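Local coordinates for protein acetohydroxyacid synthase small subunit Related (Bacteroides thetaiotaomicron, PDB 2F06) that binds histidine in the crystal through its paired ACT domains and is probably a regulatory amino-acid sensor, its biological role being unestablished, at residues V75-P80 with A112-R117; I47-V52 with I100-S105; M4-L9 with L136-L141. All coordinates share one frame; numbering follows the deposited sequence. Where two conformers were deposited one is given.

Contact 1 is buried sheet core: two neighbouring antiparallel strands bound by main-chain hydrogen bonds, with aliphatic side chains packed in register. Contact 2 is also buried but involves no hydrogen bond between its segments; side chains cross about 10 Å between strand axes, and an arginine lies flat on a tyrosine at the subunit interfaces. Contact 3, only partly buried, sets residues 4-6 against a short C-terminal helix through small apolar groups. Strands 100-108 and 111-118 are sheet neighbours that tie contact 2 to contact 1, and both contacts reach the bound histidine. Q8 of contact 3 hydrogen-bonds to Y102 and Y104 of contact 2, while G76 of contact 1 bonds to L136.

Contact 1: V75-P80 with A112-R117; sequences VGISCP and ANVVIR. With HIS (histidine), chain C.
I77 and V114 face each other as a hydrogen-bonded pair at the middle of two antiparallel strands in the sheet of an ACT domain. Their amides bond both ways: I77 N reaches V114 O at 2.8 Å, in the plane of that carbonyl, and V114 N bonds back to I77 O, standing 16° out of that carbonyl's plane. The side chains lie alongside one another on one face of the sheet. Because I77 CG1 sits between the backbone N and the carbonyl carbon (chi1 63°), it is brought against V114 CB at 3.6 Å, and CD1 continues along V114 CG2. V75 and I116 repeat the arrangement two residues along, at the next hydrogen-bonded pair, V75 CG1 lying 3.9 Å from I116 CB. This is the tightly packed side, where V75 and I77 also meet M121 and L128 of helix 121-130 and L135 of the adjoining strand. Cutting I77 back to an alanine removes CG1, CG2 and CD1 and is likely to leave V114 without its neighbour and a gap toward L128.

Packing between the strands is sparser on the other face. G76 brings no side chain there; its CA instead makes a CA-H...O contact of 3.2 Å to V114 O. S78, partly exposed, has OG 3.7 Å from A112 O without a hydrogen bond, while V115 turns to V74 and Y104 and to F106 of the second subunit.

Toward P80 the pairing loosens as the exposed proline ring leaves the partner strand. C79 and A112 still bond through both amides, but C79 SG stays 4.3 Å from A112 CB. Here the strand pair borders the ligand pocket, and A112 CB rests 3.4 Å from ND1 of the bound histidine.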
ATOM      1  N   VAL A  75     -17.890   5.487   7.352  1.00 21.84           N
ATOM      2  CA  VAL A  75     -18.765   6.422   8.131  1.00 22.39           C
ATOM      3  C   VAL A  75     -18.059   7.783   8.122  1.00 23.34           C
ATOM      4  O   VAL A  75     -16.810   7.868   8.185  1.00 21.92           O
ATOM      5  CB  VAL A  75     -19.112   5.817   9.559  1.00 23.82           C
ATOM      6  CG1 VAL A  75     -17.868   5.589  10.416  1.00 23.35           C
ATOM      7  CG2 VAL A  75     -20.104   6.677  10.363  1.00 21.83           C
ATOM      8  N   GLY A  76     -18.843   8.841   7.922  1.00 23.95           N
ATOM      9  CA  GLY A  76     -18.362  10.212   7.937  1.00 22.74           C
ATOM     10  C   GLY A  76     -18.670  10.857   9.272  1.00 23.44           C
ATOM     11  O   GLY A  76     -19.715  10.610   9.835  1.00 22.37           O
ATOM     12  N   ILE A  77     -17.736  11.642   9.817  1.00 23.32           N
ATOM     13  CA  ILE A  77     -17.967  12.412  11.025  1.00 23.46           C
ATOM     14  C   ILE A  77     -17.478  13.839  10.797  1.00 24.98           C
ATOM     15  O   ILE A  77     -16.678  14.110   9.878  1.00 23.33           O
ATOM     16  CB  ILE A  77     -17.259  11.858  12.306  1.00 23.94           C
ATOM     17  CG1 ILE A  77     -15.770  11.877  12.162  1.00 25.22           C
ATOM     18  CG2 ILE A  77     -17.664  10.434  12.663  1.00 25.68           C
ATOM     19  CD1 ILE A  77     -15.128  12.244  13.448  1.00 28.39           C
ATOM     20  N   SER A  78     -17.972  14.733  11.635  1.00 24.44           N
ATOM     21  CA  SER A  78     -17.559  16.101  11.623  1.00 26.00           C
ATOM     22  C   SER A  78     -17.082  16.428  13.029  1.00 25.39           C
ATOM     23  O   SER A  78     -17.685  15.979  14.024  1.00 25.66           O
ATOM     24  CB  SER A  78     -18.777  16.977  11.274  1.00 26.61           C
ATOM     25  OG  SER A  78     -18.430  18.342  11.302  1.00 31.50           O
ATOM     26  N   CYS A  79     -15.989  17.162  13.140  1.00 23.97           N
ATOM     27  CA  CYS A  79     -15.597  17.659  14.461  1.00 24.38           C
ATOM     28  C   CYS A  79     -15.088  19.084  14.354  1.00 22.57           C
ATOM     29  O   CYS A  79     -14.959  19.599  13.272  1.00 22.41           O
ATOM     30  CB  CYS A  79     -14.533  16.760  15.094  1.00 25.28           C
ATOM     31  SG  CYS A  79     -13.074  16.582  14.083  1.00 27.14           S
ATOM     32  N   PRO A  80     -14.879  19.752  15.479  1.00 22.47           N
ATOM     33  CA  PRO A  80     -14.262  21.091  15.341  1.00 21.57           C
ATOM     34  C   PRO A  80     -12.875  21.125  14.660  1.00 22.85           C
ATOM     35  O   PRO A  80     -12.076  20.173  14.760  1.00 22.32           O
ATOM     36  CB  PRO A  80     -14.265  21.622  16.792  1.00 21.30           C
ATOM     37  CG  PRO A  80     -15.484  20.950  17.391  1.00 19.33           C
ATOM     38  CD  PRO A  80     -15.373  19.528  16.859  1.00 20.31           C
ATOM     39  N   ALA A 112     -14.235  19.927  10.469  1.00 24.92           N
ATOM     40  CA  ALA A 112     -13.412  19.065   9.661  1.00 24.91           C
ATOM     41  C   ALA A 112     -14.265  17.859   9.385  1.00 25.70           C
ATOM     42  O   ALA A 112     -15.016  17.438  10.234  1.00 26.26           O
ATOM     43  CB  ALA A 112     -12.173  18.680  10.426  1.00 24.99           C
ATOM     44  N   ASN A 113     -14.197  17.348   8.168  1.00 27.05           N
ATOM     45  CA  ASN A 113     -14.959  16.190   7.743  1.00 27.78           C
ATOM     46  C   ASN A 113     -14.016  15.003   7.710  1.00 27.48           C
ATOM     47  O   ASN A 113     -12.914  15.108   7.196  1.00 27.97           O
ATOM     48  CB  ASN A 113     -15.547  16.478   6.342  1.00 27.32           C
ATOM     49  CG  ASN A 113     -16.641  17.527   6.404  1.00 30.23           C
ATOM     50  OD1 ASN A 113     -16.549  18.601   5.781  1.00 35.43           O
ATOM     51  ND2 ASN A 113     -17.643  17.270   7.205  1.00 26.83           N
ATOM     52  N   VAL A 114     -14.435  13.888   8.272  1.00 26.09           N
ATOM     53  CA  VAL A 114     -13.559  12.733   8.357  1.00 26.53           C
ATOM     54  C   VAL A 114     -14.317  11.530   7.862  1.00 26.13           C
ATOM     55  O   VAL A 114     -15.422  11.283   8.316  1.00 26.55           O
ATOM     56  CB  VAL A 114     -13.055  12.441   9.836  1.00 27.20           C
ATOM     57  CG1 VAL A 114     -11.892  11.417   9.800  1.00 27.51           C
ATOM     58  CG2 VAL A 114     -12.641  13.763  10.538  1.00 25.07           C
ATOM     59  N   VAL A 115     -13.721  10.816   6.914  1.00 25.80           N
ATOM     60  CA  VAL A 115     -14.183   9.499   6.492  1.00 26.07           C
ATOM     61  C   VAL A 115     -13.363   8.394   7.135  1.00 24.77           C
ATOM     62  O   VAL A 115     -12.120   8.347   7.030  1.00 23.32           O
ATOM     63  CB  VAL A 115     -14.092   9.373   4.965  1.00 27.29           C
ATOM     64  CG1 VAL A 115     -14.313   7.904   4.503  1.00 29.71           C
ATOM     65  CG2 VAL A 115     -15.063  10.340   4.303  1.00 26.19           C
ATOM     66  N   ILE A 116     -14.081   7.491   7.786  1.00 24.29           N
ATOM     67  CA  ILE A 116     -13.486   6.407   8.520  1.00 23.68           C
ATOM     68  C   ILE A 116     -13.874   5.057   8.045  1.00 23.15           C
ATOM     69  O   ILE A 116     -15.070   4.766   7.920  1.00 22.60           O
ATOM     70  CB  ILE A 116     -14.032   6.391   9.975  1.00 23.81           C
ATOM     71  CG1 ILE A 116     -13.816   7.731  10.635  1.00 29.21           C
ATOM     72  CG2 ILE A 116     -13.270   5.376  10.795  1.00 19.82           C
ATOM     73  CD1 ILE A 116     -12.365   7.984  10.931  1.00 36.25           C
ATOM     74  N   ARG A 117     -12.889   4.181   7.909  1.00 23.43           N
ATOM     75  CA  ARG A 117     -13.138   2.714   7.773  1.00 22.88           C
ATOM     76  C   ARG A 117     -12.636   2.058   9.081  1.00 24.40           C
ATOM     77  O   ARG A 117     -11.422   1.859   9.224  1.00 22.02           O
ATOM     78  CB  ARG A 117     -12.360   2.152   6.615  1.00 23.69           C
ATOM     79  CG  ARG A 117     -12.405   0.657   6.458  1.00 30.49           C
ATOM     80  CD  ARG A 117     -13.839   0.165   6.463  1.00 42.03           C
ATOM     81  NE  ARG A 117     -13.932  -1.309   6.379  1.00 50.92           N
ATOM     82  CZ  ARG A 117     -15.071  -2.000   6.200  1.00 50.60           C
ATOM     83  NH1 ARG A 117     -16.249  -1.382   6.108  1.00 49.22           N
ATOM     84  NH2 ARG A 117     -15.029  -3.328   6.128  1.00 49.89           N
TER
HETATM   85  N   HIS C 152      -8.137  20.446  12.749  1.00 24.28           N
HETATM   86  CA  HIS C 152      -8.644  19.378  13.683  1.00 24.26           C
HETATM   87  C   HIS C 152      -7.641  18.626  14.510  1.00 24.22           C
HETATM   88  O   HIS C 152      -6.479  18.984  14.679  1.00 23.83           O
HETATM   89  CB  HIS C 152      -9.563  18.360  12.986  1.00 24.07           C
HETATM   90  CG  HIS C 152      -8.965  17.639  11.789  1.00 27.84           C
HETATM   91  ND1 HIS C 152      -8.775  18.247  10.555  1.00 31.56           N
HETATM   92  CD2 HIS C 152      -8.666  16.326  11.604  1.00 25.31           C
HETATM   93  CE1 HIS C 152      -8.321  17.351   9.688  1.00 32.89           C
HETATM   94  NE2 HIS C 152      -8.255  16.174  10.300  1.00 29.05           N
HETATM   95  OXT HIS C 152      -8.000  17.564  15.037  1.00 25.09           O

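Contact 2: I47-V52 with I100-S105; sequences ILRGIV and IEYMYS. With HIS (histidine), chain C.
R49 lays its guanidinium flat on the ring of Y102, the planes only 5° apart. At its root, R49 CB is a distant neighbour of Y104 OH, at 4.4 Å. The chain runs extended about both CB-CG and CG-CD (chi3 -180°), which carries CD across to Y102 CE2 at 3.8 Å and sets NE above Y102 CZ at 3.7 Å. R49 CZ comes 3.6 Å from the ring centroid, almost on the normal, a face-on cation-pi contact. At the tip NH1 lies over Y102 CG at 3.5 Å, and NH2 over Y102 CE1 at 3.7 Å. NH2 also forms a salt bridge with E41 of the second subunit, which probably restrains the turn of the group and offsets part of its charge.

At its far end Y102 OH hydrogen-bonds to Q8 and to D44 of the third subunit. Nearby, I51 CG1 comes obliquely to Y104 OH at 3.5 Å, a hydroxyl whose polar partner is Q8. No hydrogen bond joins the segments, which meet at the subunit interfaces. E101 and Y102 form a classic beta bulge opposite R117, and strand 100-108 then carries the ACT-domain sheet antiparallel into the second subunit through Y104 and S105.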
ATOM      1  N   ILE A  47      -5.156   2.778  -6.046  1.00 29.74           N
ATOM      2  CA  ILE A  47      -6.544   2.613  -5.861  1.00 31.99           C
ATOM      3  C   ILE A  47      -7.176   3.952  -5.457  1.00 31.05           C
ATOM      4  O   ILE A  47      -6.847   4.513  -4.361  1.00 32.60           O
ATOM      5  CB  ILE A  47      -6.885   1.525  -4.827  1.00 33.35           C
ATOM      6  CG1 ILE A  47      -6.964   0.130  -5.510  1.00 36.18           C
ATOM      7  CG2 ILE A  47      -8.305   1.718  -4.367  1.00 32.46           C
ATOM      8  CD1 ILE A  47      -5.679  -0.455  -6.036  1.00 38.39           C
ATOM      9  N   LEU A  48      -8.089   4.415  -6.308  1.00 28.06           N
ATOM     10  CA  LEU A  48      -8.865   5.568  -5.961  1.00 27.26           C
ATOM     11  C   LEU A  48      -9.982   5.183  -5.003  1.00 25.79           C
ATOM     12  O   LEU A  48     -10.932   4.502  -5.384  1.00 26.41           O
ATOM     13  CB  LEU A  48      -9.430   6.270  -7.186  1.00 26.63           C
ATOM     14  CG  LEU A  48     -10.234   7.578  -6.995  1.00 27.79           C
ATOM     15  CD1 LEU A  48      -9.339   8.666  -6.350  1.00 27.83           C
ATOM     16  CD2 LEU A  48     -10.733   8.084  -8.376  1.00 26.84           C
ATOM     17  N   ARG A  49      -9.875   5.689  -3.796  1.00 22.50           N
ATOM     18  CA  ARG A  49     -10.962   5.646  -2.851  1.00 22.38           C
ATOM     19  C   ARG A  49     -11.753   6.939  -2.935  1.00 23.32           C
ATOM     20  O   ARG A  49     -11.171   8.028  -2.921  1.00 23.54           O
ATOM     21  CB  ARG A  49     -10.367   5.533  -1.493  1.00 22.00           C
ATOM     22  CG  ARG A  49      -9.922   4.197  -1.213  1.00 20.10           C
ATOM     23  CD  ARG A  49      -9.244   4.172   0.236  1.00 24.48           C
ATOM     24  NE  ARG A  49      -8.819   2.779   0.437  1.00 22.09           N
ATOM     25  CZ  ARG A  49      -7.804   2.418   1.198  1.00 22.13           C
ATOM     26  NH1 ARG A  49      -7.098   3.346   1.914  1.00 22.55           N
ATOM     27  NH2 ARG A  49      -7.541   1.128   1.250  1.00 17.97           N
ATOM     28  N   GLY A  50     -13.068   6.828  -3.000  1.00 22.18           N
ATOM     29  CA  GLY A  50     -13.852   7.916  -3.506  1.00 24.32           C
ATOM     30  C   GLY A  50     -15.197   7.981  -2.812  1.00 23.83           C
ATOM     31  O   GLY A  50     -15.910   6.989  -2.739  1.00 24.37           O
ATOM     32  N   ILE A  51     -15.518   9.166  -2.312  1.00 22.49           N
ATOM     33  CA  ILE A  51     -16.897   9.527  -1.931  1.00 22.11           C
ATOM     34  C   ILE A  51     -17.531  10.370  -3.046  1.00 21.46           C
ATOM     35  O   ILE A  51     -17.022  11.440  -3.369  1.00 21.73           O
ATOM     36  CB  ILE A  51     -16.968  10.243  -0.542  1.00 20.54           C
ATOM     37  CG1 ILE A  51     -16.314   9.360   0.522  1.00 21.75           C
ATOM     38  CG2 ILE A  51     -18.436  10.579  -0.206  1.00 21.91           C
ATOM     39  CD1 ILE A  51     -17.154   8.211   1.048  1.00 22.73           C
ATOM     40  N   VAL A  52     -18.606   9.867  -3.669  1.00 21.24           N
ATOM     41  CA  VAL A  52     -19.254  10.588  -4.763  1.00 22.26           C
ATOM     42  C   VAL A  52     -20.738  10.954  -4.426  1.00 23.17           C
ATOM     43  O   VAL A  52     -21.277  10.458  -3.420  1.00 21.53           O
ATOM     44  CB  VAL A  52     -19.186   9.785  -6.091  1.00 22.93           C
ATOM     45  CG1 VAL A  52     -17.681   9.486  -6.454  1.00 23.57           C
ATOM     46  CG2 VAL A  52     -20.023   8.475  -6.009  1.00 21.78           C
ATOM     47  N   ILE A 100      -8.955   2.197  13.747  1.00 28.41           N
ATOM     48  CA  ILE A 100      -9.123   2.785  12.412  1.00 27.55           C
ATOM     49  C   ILE A 100      -8.346   1.932  11.407  1.00 26.86           C
ATOM     50  O   ILE A 100      -7.157   1.739  11.641  1.00 27.05           O
ATOM     51  CB  ILE A 100      -8.538   4.243  12.443  1.00 29.46           C
ATOM     52  CG1 ILE A 100      -9.117   5.095  13.617  1.00 29.64           C
ATOM     53  CG2 ILE A 100      -8.670   4.917  11.105  1.00 24.30           C
ATOM     54  CD1 ILE A 100     -10.559   5.684  13.394  1.00 32.88           C
ATOM     55  N   GLU A 101      -8.978   1.327  10.377  1.00 26.28           N
ATOM     56  CA  GLU A 101      -8.168   0.666   9.339  0.50 25.96           C
ATOM     57  C   GLU A 101      -7.547   1.720   8.421  1.00 25.57           C
ATOM     58  O   GLU A 101      -6.338   1.669   8.181  1.00 25.09           O
ATOM     59  CB  GLU A 101      -8.889  -0.445   8.567  0.50 25.97           C
ATOM     60  CG  GLU A 101      -8.845  -1.832   9.268  0.50 28.84           C
ATOM     61  CD  GLU A 101      -7.434  -2.280   9.742  0.50 32.90           C
ATOM     62  OE1 GLU A 101      -6.451  -2.248   8.945  0.50 33.10           O
ATOM     63  OE2 GLU A 101      -7.315  -2.682  10.929  0.50 34.77           O
ATOM     64  N   TYR A 102      -8.345   2.686   7.982  1.00 23.21           N
ATOM     65  CA  TYR A 102      -7.873   3.950   7.370  1.00 24.05           C
ATOM     66  C   TYR A 102      -8.926   5.032   7.548  1.00 23.77           C
ATOM     67  O   TYR A 102     -10.103   4.772   7.939  1.00 21.88           O
ATOM     68  CB  TYR A 102      -7.528   3.821   5.865  1.00 23.46           C
ATOM     69  CG  TYR A 102      -8.665   3.235   5.042  1.00 22.24           C
ATOM     70  CD1 TYR A 102      -8.805   1.826   4.870  1.00 23.62           C
ATOM     71  CD2 TYR A 102      -9.613   4.078   4.443  1.00 23.92           C
ATOM     72  CE1 TYR A 102      -9.892   1.288   4.058  1.00 23.08           C
ATOM     73  CE2 TYR A 102     -10.622   3.583   3.687  1.00 22.99           C
ATOM     74  CZ  TYR A 102     -10.784   2.199   3.501  1.00 24.55           C
ATOM     75  OH  TYR A 102     -11.882   1.819   2.746  1.00 27.00           O
HETATM   76  N   MSE A 103      -8.488   6.252   7.248  1.00 24.86           N
HETATM   77  CA  MSE A 103      -9.352   7.444   7.277  1.00 28.81           C
HETATM   78  C   MSE A 103      -8.728   8.453   6.368  1.00 26.30           C
HETATM   79  O   MSE A 103      -7.554   8.316   6.060  1.00 26.10           O
HETATM   80  CB  MSE A 103      -9.458   8.016   8.717  1.00 27.31           C
HETATM   81  CG  MSE A 103      -8.331   8.975   9.135  1.00 32.60           C
HETATM   82 SE   MSE A 103      -8.646   9.390  11.027  1.00 43.52          SE
HETATM   83  CE  MSE A 103      -6.804   9.867  11.658  1.00 35.57           C
ATOM     84  N   TYR A 104      -9.510   9.435   5.923  1.00 25.10           N
ATOM     85  CA  TYR A 104      -9.000  10.573   5.223  1.00 25.06           C
ATOM     86  C   TYR A 104      -9.881  11.737   5.618  1.00 26.41           C
ATOM     87  O   TYR A 104     -11.084  11.539   5.964  1.00 26.62           O
ATOM     88  CB  TYR A 104      -8.948  10.342   3.662  1.00 25.16           C
ATOM     89  CG  TYR A 104     -10.133   9.647   2.998  1.00 25.62           C
ATOM     90  CD1 TYR A 104     -10.295   8.241   3.092  1.00 28.48           C
ATOM     91  CD2 TYR A 104     -11.054  10.355   2.209  1.00 26.71           C
ATOM     92  CE1 TYR A 104     -11.362   7.591   2.421  1.00 26.83           C
ATOM     93  CE2 TYR A 104     -12.174   9.701   1.583  1.00 24.72           C
ATOM     94  CZ  TYR A 104     -12.291   8.321   1.677  1.00 26.18           C
ATOM     95  OH  TYR A 104     -13.320   7.643   1.055  1.00 26.68           O
ATOM     96  N   SER A 105      -9.318  12.955   5.607  1.00 26.22           N
ATOM     97  CA  SER A 105     -10.042  14.093   6.084  1.00 27.72           C
ATOM     98  C   SER A 105      -9.416  15.430   5.764  1.00 27.51           C
ATOM     99  O   SER A 105      -8.210  15.497   5.522  1.00 28.09           O
ATOM    100  CB  SER A 105     -10.183  13.978   7.597  1.00 28.88           C
ATOM    101  OG  SER A 105      -8.914  13.793   8.165  1.00 36.42           O
TER
HETATM  102  N   HIS C 152      -8.137  20.446  12.749  1.00 24.28           N
HETATM  103  CA  HIS C 152      -8.644  19.378  13.683  1.00 24.26           C
HETATM  104  C   HIS C 152      -7.641  18.626  14.510  1.00 24.22           C
HETATM  105  O   HIS C 152      -6.479  18.984  14.679  1.00 23.83           O
HETATM  106  CB  HIS C 152      -9.563  18.360  12.986  1.00 24.07           C
HETATM  107  CG  HIS C 152      -8.965  17.639  11.789  1.00 27.84           C
HETATM  108  ND1 HIS C 152      -8.775  18.247  10.555  1.00 31.56           N
HETATM  109  CD2 HIS C 152      -8.666  16.326  11.604  1.00 25.31           C
HETATM  110  CE1 HIS C 152      -8.321  17.351   9.688  1.00 32.89           C
HETATM  111  NE2 HIS C 152      -8.255  16.174  10.300  1.00 29.05           N
HETATM  112  OXT HIS C 152      -8.000  17.564  15.037  1.00 25.09           O

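Contact 3: M4-L9 with L136-L141; sequences MVAKQL and LAASDL
L136 meets M4 through its backbone: L136 O lies 3.8 Å from M4 CA, while the L136 side chain points away from the strand. In the conformer described, the selenium of M4, a selenomethionine, also comes near this carbonyl, but a second conformer was deposited and its place is less sure. The chain of M4 bends at CB-CG (chi2 -73°), which brings SE to 3.8 Å from A137 N.

A137 occupies the N-cap position, and its CB turns outward from the strand. Its amide is held from within the segment: A137 N donates to D140 OD2 at 3.1 Å, meeting the carboxylate on its anti side, 30° out of plane. The N3 aspartate thus accepts from the N-cap amide, as in one half of a capping box; alanine cannot supply the reciprocal bond. A138 opens the helix and reaches toward the strand. Its methyl CB sits 3.5 Å from V5 O and 3.8 Å from A6 CB, so two alanines meet methyl to methyl and let the backbones come close.

The short helix 138-141 packs on the sheet of the ACT-domain pair over the N-terminal part of strand 5-13, which runs between strands 46-52 and 69-80, closing the chain against its own start. A6 pairs through its backbone with V74 of strand 69-80; its CB points toward the helix. D140 makes its contribution through the cap. One turn on from the cap, L141 N bonds to A137 O at 3.2 Å. The L141 side chain swings back toward the sheet, where it also meets I51, while L141 O accepts a hydrogen bond from S35 OG. With CG opposite the backbone N (chi1 -152°), L141 directs CD2 onto A6 CB at 3.7 Å.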
HETATM    1  N   MSE A   4     -26.045   5.991   8.604  1.00 33.15           N
HETATM    2  CA  MSE A   4     -24.798   6.718   8.695  0.50 32.19           C
HETATM    3  C   MSE A   4     -23.735   5.942   7.922  1.00 30.94           C
HETATM    4  O   MSE A   4     -22.640   6.419   7.736  1.00 31.73           O
HETATM    5  CB  MSE A   4     -24.379   6.933  10.163  0.50 32.57           C
HETATM    6  CG  MSE A   4     -25.478   7.473  11.122  0.50 33.60           C
HETATM    7 SE   MSE A   4     -26.002   9.389  10.937  0.50 38.44          SE
HETATM    8  CE  MSE A   4     -26.538   9.772  12.814  0.50 34.00           C
ATOM      9  N   VAL A   5     -24.060   4.738   7.484  1.00 28.32           N
ATOM     10  CA  VAL A   5     -23.096   3.959   6.716  1.00 25.99           C
ATOM     11  C   VAL A   5     -23.147   4.356   5.243  1.00 25.58           C
ATOM     12  O   VAL A   5     -24.176   4.257   4.554  1.00 24.25           O
ATOM     13  CB  VAL A   5     -23.252   2.422   6.893  1.00 26.12           C
ATOM     14  CG1 VAL A   5     -22.255   1.682   6.048  1.00 26.14           C
ATOM     15  CG2 VAL A   5     -23.039   2.004   8.343  1.00 27.04           C
ATOM     16  N   ALA A   6     -22.004   4.823   4.762  1.00 25.07           N
ATOM     17  CA  ALA A   6     -21.864   5.308   3.421  1.00 22.74           C
ATOM     18  C   ALA A   6     -21.135   4.322   2.508  1.00 22.29           C
ATOM     19  O   ALA A   6     -20.358   3.492   2.932  1.00 19.47           O
ATOM     20  CB  ALA A   6     -21.173   6.649   3.435  1.00 23.15           C
ATOM     21  N   LYS A   7     -21.408   4.448   1.220  1.00 22.01           N
ATOM     22  CA  LYS A   7     -20.749   3.662   0.207  1.00 22.35           C
ATOM     23  C   LYS A   7     -19.541   4.457  -0.289  1.00 23.07           C
ATOM     24  O   LYS A   7     -19.656   5.618  -0.727  1.00 22.84           O
ATOM     25  CB  LYS A   7     -21.727   3.345  -0.931  1.00 22.52           C
ATOM     26  CG  LYS A   7     -22.893   2.409  -0.513  1.00 19.94           C
ATOM     27  CD  LYS A   7     -23.841   2.190  -1.703  1.00 25.19           C
ATOM     28  CE  LYS A   7     -24.166   0.697  -1.885  1.00 31.08           C
ATOM     29  NZ  LYS A   7     -25.510   0.514  -2.471  1.00 31.61           N
ATOM     30  N   GLN A   8     -18.371   3.841  -0.154  1.00 21.27           N
ATOM     31  CA  GLN A   8     -17.182   4.359  -0.760  1.00 20.91           C
ATOM     32  C   GLN A   8     -16.830   3.540  -1.998  1.00 20.55           C
ATOM     33  O   GLN A   8     -16.834   2.312  -1.977  1.00 21.83           O
ATOM     34  CB  GLN A   8     -16.056   4.300   0.237  1.00 18.17           C
ATOM     35  CG  GLN A   8     -14.716   4.717  -0.313  1.00 21.14           C
ATOM     36  CD  GLN A   8     -13.600   4.283   0.624  1.00 22.27           C
ATOM     37  OE1 GLN A   8     -13.138   3.136   0.575  1.00 24.39           O
ATOM     38  NE2 GLN A   8     -13.181   5.181   1.481  1.00 14.90           N
ATOM     39  N   LEU A   9     -16.518   4.197  -3.090  1.00 20.37           N
ATOM     40  CA  LEU A   9     -15.994   3.462  -4.240  1.00 20.82           C
ATOM     41  C   LEU A   9     -14.487   3.254  -4.093  1.00 20.12           C
ATOM     42  O   LEU A   9     -13.724   4.170  -3.752  1.00 18.09           O
ATOM     43  CB  LEU A   9     -16.252   4.201  -5.555  1.00 20.79           C
ATOM     44  CG  LEU A   9     -17.690   4.493  -6.001  1.00 23.71           C
ATOM     45  CD1 LEU A   9     -17.709   4.907  -7.438  1.00 25.10           C
ATOM     46  CD2 LEU A   9     -18.557   3.312  -5.888  1.00 26.75           C
ATOM     47  N   LEU A 136     -22.022  11.983  10.265  1.00 27.09           N
ATOM     48  CA  LEU A 136     -22.715  12.448   9.023  1.00 26.55           C
ATOM     49  C   LEU A 136     -23.641  11.345   8.477  1.00 25.63           C
ATOM     50  O   LEU A 136     -23.254  10.161   8.429  1.00 27.01           O
ATOM     51  CB  LEU A 136     -21.698  12.869   7.996  1.00 25.75           C
ATOM     52  CG  LEU A 136     -20.714  14.005   8.349  1.00 29.92           C
ATOM     53  CD1 LEU A 136     -19.713  14.189   7.190  1.00 35.93           C
ATOM     54  CD2 LEU A 136     -21.371  15.353   8.609  1.00 36.58           C
ATOM     55  N   ALA A 137     -24.873  11.687   8.127  1.00 22.66           N
ATOM     56  CA  ALA A 137     -25.733  10.757   7.385  1.00 21.17           C
ATOM     57  C   ALA A 137     -24.985  10.425   6.088  1.00 21.12           C
ATOM     58  O   ALA A 137     -24.214  11.276   5.599  1.00 22.41           O
ATOM     59  CB  ALA A 137     -27.031  11.415   7.059  1.00 18.91           C
ATOM     60  N   ALA A 138     -25.163   9.226   5.517  1.00 19.95           N
ATOM     61  CA  ALA A 138     -24.440   8.921   4.249  1.00 20.14           C
ATOM     62  C   ALA A 138     -24.774  10.008   3.236  1.00 21.60           C
ATOM     63  O   ALA A 138     -23.939  10.458   2.551  1.00 22.15           O
ATOM     64  CB  ALA A 138     -24.870   7.576   3.699  1.00 19.97           C
ATOM     65  N   SER A 139     -26.038  10.409   3.171  1.00 21.99           N
ATOM     66  CA  SER A 139     -26.507  11.428   2.234  1.00 23.17           C
ATOM     67  C   SER A 139     -25.834  12.788   2.435  1.00 23.15           C
ATOM     68  O   SER A 139     -25.575  13.459   1.450  1.00 24.13           O
ATOM     69  CB  SER A 139     -28.024  11.487   2.307  1.00 22.86           C
ATOM     70  OG  SER A 139     -28.405  12.048   3.529  1.00 25.28           O
ATOM     71  N   ASP A 140     -25.476  13.157   3.674  1.00 23.47           N
ATOM     72  CA  ASP A 140     -24.700  14.386   3.950  1.00 23.87           C
ATOM     73  C   ASP A 140     -23.309  14.315   3.326  1.00 24.27           C
ATOM     74  O   ASP A 140     -22.788  15.268   2.732  1.00 24.68           O
ATOM     75  CB  ASP A 140     -24.484  14.631   5.458  1.00 24.01           C
ATOM     76  CG  ASP A 140     -25.720  15.071   6.214  1.00 25.03           C
ATOM     77  OD1 ASP A 140     -26.560  15.844   5.692  1.00 22.41           O
ATOM     78  OD2 ASP A 140     -25.825  14.597   7.402  1.00 29.17           O
ATOM     79  N   LEU A 141     -22.696  13.153   3.463  1.00 24.54           N
ATOM     80  CA  LEU A 141     -21.416  12.888   2.902  1.00 24.27           C
ATOM     81  C   LEU A 141     -21.412  12.978   1.346  1.00 25.71           C
ATOM     82  O   LEU A 141     -20.492  13.575   0.751  1.00 24.21           O
ATOM     83  CB  LEU A 141     -20.929  11.529   3.411  1.00 24.02           C
ATOM     84  CG  LEU A 141     -19.478  11.199   3.562  1.00 23.29           C
ATOM     85  CD1 LEU A 141     -18.605  12.250   4.249  1.00 20.66           C
ATOM     86  CD2 LEU A 141     -19.314   9.799   4.239  1.00 25.32           C
TER